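Local coordinates for Melibiose/raffinose/stachyose-binding protein MelE (Bacillus subtilis subsp. subtilis str. 168, PDB 4R6H) that binds melibiose, raffinose and stachyose as the solute-binding component of the ABC transporter MelEDC-MsmX, which imports these sugars, at residues T162-K174 with Y230-L243. Residues are numbered along the deposited sequence; the frame is centred on the assembly and turned at random.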
# COMPACT_ATOMS: atom_id res chain seq x y z
N THR A 162 -4.65 10.69 16.64
CA THR A 162 -5.51 11.61 15.91
C THR A 162 -4.63 12.60 15.17
O THR A 162 -3.47 12.84 15.54
CB THR A 162 -6.45 12.41 16.85
OG1 THR A 162 -5.67 13.40 17.57
CG2 THR A 162 -7.21 11.51 17.84
N MET A 163 -5.19 13.18 14.10
CA MET A 163 -4.47 14.22 13.36
C MET A 163 -4.05 15.39 14.25
O MET A 163 -2.93 15.88 14.16
CB MET A 163 -5.29 14.71 12.18
CG MET A 163 -4.63 15.78 11.37
SD MET A 163 -3.22 15.19 10.43
CE MET A 163 -4.04 14.67 8.90
N ASP A 164 -4.96 15.80 15.13
CA ASP A 164 -4.65 16.91 16.03
C ASP A 164 -3.49 16.57 16.98
O ASP A 164 -2.60 17.39 17.17
CB ASP A 164 -5.89 17.39 16.79
CG ASP A 164 -6.88 18.17 15.90
OD1 ASP A 164 -6.49 18.64 14.81
OD2 ASP A 164 -8.05 18.30 16.35
N ASP A 165 -3.50 15.35 17.50
CA ASP A 165 -2.40 14.93 18.36
C ASP A 165 -1.09 14.76 17.59
O ASP A 165 0.01 15.03 18.08
CB ASP A 165 -2.76 13.67 19.10
CG ASP A 165 -3.71 13.93 20.26
OD1 ASP A 165 -3.88 15.10 20.67
OD2 ASP A 165 -4.31 12.96 20.72
N PHE A 166 -1.19 14.35 16.32
CA PHE A 166 -0.02 14.26 15.45
C PHE A 166 0.64 15.63 15.25
O PHE A 166 1.82 15.82 15.43
CB PHE A 166 -0.48 13.60 14.12
CG PHE A 166 0.61 13.43 13.08
CD1 PHE A 166 1.91 13.02 13.38
CD2 PHE A 166 0.31 13.69 11.74
CE1 PHE A 166 2.87 12.91 12.41
CE2 PHE A 166 1.26 13.53 10.76
CZ PHE A 166 2.54 13.15 11.09
N ILE A 167 -0.18 16.59 14.82
CA ILE A 167 0.32 17.94 14.58
C ILE A 167 0.91 18.54 15.88
O ILE A 167 1.95 19.16 15.84
CB ILE A 167 -0.79 18.83 13.99
CG1 ILE A 167 -1.16 18.33 12.61
CG2 ILE A 167 -0.35 20.30 14.00
CD1 ILE A 167 -2.40 19.00 12.09
N LYS A 168 0.24 18.29 17.01
CA LYS A 168 0.77 18.75 18.30
C LYS A 168 2.15 18.13 18.58
O LYS A 168 3.11 18.84 18.95
CB LYS A 168 -0.20 18.43 19.41
CG LYS A 168 0.20 18.99 20.77
CD LYS A 168 -1.01 18.85 21.70
CE LYS A 168 -0.65 18.94 23.16
NZ LYS A 168 -1.88 18.70 23.96
N ALA A 169 2.30 16.84 18.29
CA ALA A 169 3.62 16.22 18.43
C ALA A 169 4.68 16.87 17.55
O ALA A 169 5.81 17.05 17.94
CB ALA A 169 3.55 14.72 18.12
N LEU A 170 4.32 17.18 16.29
CA LEU A 170 5.24 17.84 15.38
C LEU A 170 5.68 19.18 15.94
O LEU A 170 6.84 19.53 15.89
CB LEU A 170 4.58 18.03 13.98
CG LEU A 170 4.17 16.73 13.28
CD1 LEU A 170 3.68 17.09 11.90
CD2 LEU A 170 5.32 15.71 13.22
N ARG A 171 4.71 19.94 16.46
CA ARG A 171 5.02 21.23 17.09
C ARG A 171 5.96 21.05 18.27
O ARG A 171 6.93 21.81 18.44
CB ARG A 171 3.73 21.94 17.53
CG ARG A 171 2.96 22.50 16.35
CD ARG A 171 2.11 23.72 16.71
NE ARG A 171 1.40 23.46 17.95
CZ ARG A 171 0.27 22.78 18.04
NH1 ARG A 171 -0.25 22.58 19.23
NH2 ARG A 171 -0.37 22.33 16.96
N THR A 172 5.73 20.00 19.06
CA THR A 172 6.62 19.72 20.20
C THR A 172 8.04 19.43 19.76
O THR A 172 9.03 19.91 20.34
CB THR A 172 6.10 18.52 21.01
OG1 THR A 172 4.83 18.86 21.58
CG2 THR A 172 7.10 18.11 22.11
N ILE A 173 8.18 18.61 18.73
CA ILE A 173 9.50 18.28 18.23
C ILE A 173 10.22 19.53 17.72
O ILE A 173 11.42 19.72 17.96
CB ILE A 173 9.36 17.18 17.12
CG1 ILE A 173 8.91 15.86 17.75
CG2 ILE A 173 10.63 16.97 16.35
CD1 ILE A 173 8.10 14.97 16.81
N LYS A 174 9.51 20.40 16.99
CA LYS A 174 10.10 21.59 16.49
C LYS A 174 10.59 22.45 17.66
O LYS A 174 11.72 22.93 17.61
CB LYS A 174 9.15 22.36 15.57
CG LYS A 174 9.77 23.67 15.11
CD LYS A 174 8.88 24.47 14.18
CE LYS A 174 7.98 25.44 14.91
NZ LYS A 174 7.32 26.46 14.01
N TYR A 230 -9.64 20.10 3.55
CA TYR A 230 -8.98 19.88 4.85
C TYR A 230 -7.56 19.31 4.76
O TYR A 230 -6.63 19.82 5.40
CB TYR A 230 -9.85 18.95 5.70
CG TYR A 230 -9.24 18.54 7.01
CD1 TYR A 230 -9.32 19.35 8.12
CD2 TYR A 230 -8.62 17.30 7.16
CE1 TYR A 230 -8.79 18.95 9.35
CE2 TYR A 230 -8.08 16.92 8.39
CZ TYR A 230 -8.18 17.72 9.46
OH TYR A 230 -7.62 17.31 10.66
N LEU A 231 -7.38 18.31 3.89
CA LEU A 231 -6.03 17.74 3.80
C LEU A 231 -4.98 18.67 3.21
O LEU A 231 -3.79 18.64 3.58
CB LEU A 231 -6.05 16.42 3.00
CG LEU A 231 -6.92 15.33 3.64
CD1 LEU A 231 -7.01 14.16 2.68
CD2 LEU A 231 -6.40 14.94 4.99
N SER A 232 -5.42 19.52 2.29
CA SER A 232 -4.51 20.51 1.75
C SER A 232 -4.17 21.63 2.78
O SER A 232 -3.03 22.12 2.83
CB SER A 232 -5.10 21.13 0.49
OG SER A 232 -5.11 20.17 -0.58
N GLU A 233 -5.18 21.99 3.56
CA GLU A 233 -4.98 22.96 4.65
C GLU A 233 -3.98 22.44 5.67
O GLU A 233 -3.07 23.18 6.08
CB GLU A 233 -6.29 23.37 5.29
CG GLU A 233 -7.07 24.29 4.36
CD GLU A 233 -8.48 24.48 4.80
OE1 GLU A 233 -9.12 23.49 5.17
OE2 GLU A 233 -8.92 25.62 4.80
N ILE A 234 -4.12 21.18 6.05
CA ILE A 234 -3.20 20.59 7.01
C ILE A 234 -1.77 20.59 6.44
O ILE A 234 -0.80 20.96 7.09
CB ILE A 234 -3.63 19.17 7.38
CG1 ILE A 234 -4.92 19.16 8.22
CG2 ILE A 234 -2.48 18.51 8.16
CD1 ILE A 234 -4.83 19.96 9.53
N LEU A 235 -1.63 20.21 5.17
CA LEU A 235 -0.30 20.18 4.55
C LEU A 235 0.33 21.58 4.50
O LEU A 235 1.49 21.76 4.78
CB LEU A 235 -0.36 19.53 3.16
CG LEU A 235 0.98 19.19 2.48
CD1 LEU A 235 1.85 18.36 3.40
CD2 LEU A 235 0.73 18.51 1.12
N LYS A 236 -0.49 22.57 4.19
CA LYS A 236 -0.05 23.95 4.15
C LYS A 236 0.31 24.46 5.55
O LYS A 236 1.33 25.15 5.66
CB LYS A 236 -1.11 24.84 3.49
CG LYS A 236 -0.58 26.27 3.23
CD LYS A 236 0.49 26.23 2.13
CE LYS A 236 0.99 27.62 1.79
NZ LYS A 236 1.98 27.54 0.68
N GLN A 237 -0.48 24.09 6.55
CA GLN A 237 -0.11 24.36 7.96
C GLN A 237 1.24 23.79 8.32
O GLN A 237 2.13 24.47 8.87
CB GLN A 237 -1.14 23.79 8.89
CG GLN A 237 -2.45 24.51 8.85
CD GLN A 237 -3.51 23.77 9.60
OE1 GLN A 237 -3.23 23.03 10.59
NE2 GLN A 237 -4.75 23.94 9.16
N MET A 238 1.47 22.54 7.94
CA MET A 238 2.75 21.92 8.25
C MET A 238 3.88 22.65 7.56
O MET A 238 4.93 22.86 8.13
CB MET A 238 2.73 20.44 7.82
CG MET A 238 1.72 19.64 8.59
SD MET A 238 1.54 17.95 7.91
CE MET A 238 0.59 17.16 9.20
N GLN A 239 3.70 23.02 6.30
CA GLN A 239 4.73 23.77 5.61
C GLN A 239 4.99 25.12 6.30
O GLN A 239 6.11 25.48 6.65
CB GLN A 239 4.32 23.98 4.16
CG GLN A 239 5.36 24.71 3.34
CD GLN A 239 4.76 25.35 2.10
OE1 GLN A 239 3.77 26.08 2.19
NE2 GLN A 239 5.37 25.11 0.95
N LYS A 240 3.94 25.89 6.48
CA LYS A 240 4.13 27.24 7.01
C LYS A 240 4.76 27.25 8.40
O LYS A 240 5.60 28.13 8.70
CB LYS A 240 2.82 27.99 7.05
CG LYS A 240 3.02 29.51 7.07
CD LYS A 240 1.71 30.26 7.01
CE LYS A 240 1.92 31.76 7.20
NZ LYS A 240 0.67 32.42 7.73
N GLU A 241 4.37 26.27 9.22
CA GLU A 241 4.81 26.16 10.61
C GLU A 241 6.12 25.42 10.78
O GLU A 241 6.54 25.17 11.92
CB GLU A 241 3.75 25.50 11.41
CG GLU A 241 2.45 26.30 11.42
CD GLU A 241 1.29 25.58 12.03
OE1 GLU A 241 1.52 24.74 12.93
OE2 GLU A 241 0.12 25.80 11.63
N LYS A 242 6.76 25.10 9.68
CA LYS A 242 8.06 24.43 9.63
C LYS A 242 8.00 23.08 10.33
O LYS A 242 8.94 22.69 11.04
CB LYS A 242 9.17 25.33 10.20
CG LYS A 242 9.26 26.68 9.46
CD LYS A 242 8.54 27.78 10.24
CE LYS A 242 8.42 29.07 9.45
NZ LYS A 242 9.74 29.61 9.03
N LEU A 243 6.90 22.37 10.11
CA LEU A 243 6.75 21.00 10.69
C LEU A 243 7.17 19.94 9.70
O LEU A 243 7.33 18.78 10.06
CB LEU A 243 5.34 20.76 11.10
CG LEU A 243 4.76 21.84 12.02
CD1 LEU A 243 3.32 21.56 12.39
CD2 LEU A 243 5.65 22.02 13.24
O HOH W 1 -7.84 19.25 12.57
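Met238 sends its extended side chain across to helix 163-174, where its CE methyl lies 4.0 Å from Phe166 CE2, is equally near Ile167 CG1, and also touches Leu170 CD1. Beside it, Ile167 CD1 meets Ile234 CD1 at 3.7 Å, while Met163 brings SD against Ile234 CG2. Leu243 extends this apolar seam past the end of helix 230-240: its CB packs on Leu170 CB at 4.0 Å, and CD1 reaches Arg171 CG. The helix axes run nearly parallel, 9° apart, at a closest approach of 11.6 Å, a spacing bridged by side chains.

Polar links lie at both ends. Lys174 NZ donates to Glu241 O at 2.6 Å, from above the carbonyl plane; the bend at chi3 (90°) turns the amine onto this oxygen. A methionine in its place lacks the amine, so the end of helix 230-240 would probably lose this polar link to helix 163-174. That end is a Schellman motif, with Lys242 at positive phi, Leu243 N hydrogen-bonded to Met238 O and Lys242 N to Gln239 O. At the other end, one water lies 2.7 Å from both Asp164 OD1, to which it donates, and Tyr230 OH.

This is peripheral helix packing in one lobe of the two-lobed solute-binding fold. Helix 192-206 covers the Met163 and Ile234 end through Phe201 and Tyr197, whereas Phe184 of strand 182-185 packs on Leu170 and Met238, joining the helix pair to the mixed sheet.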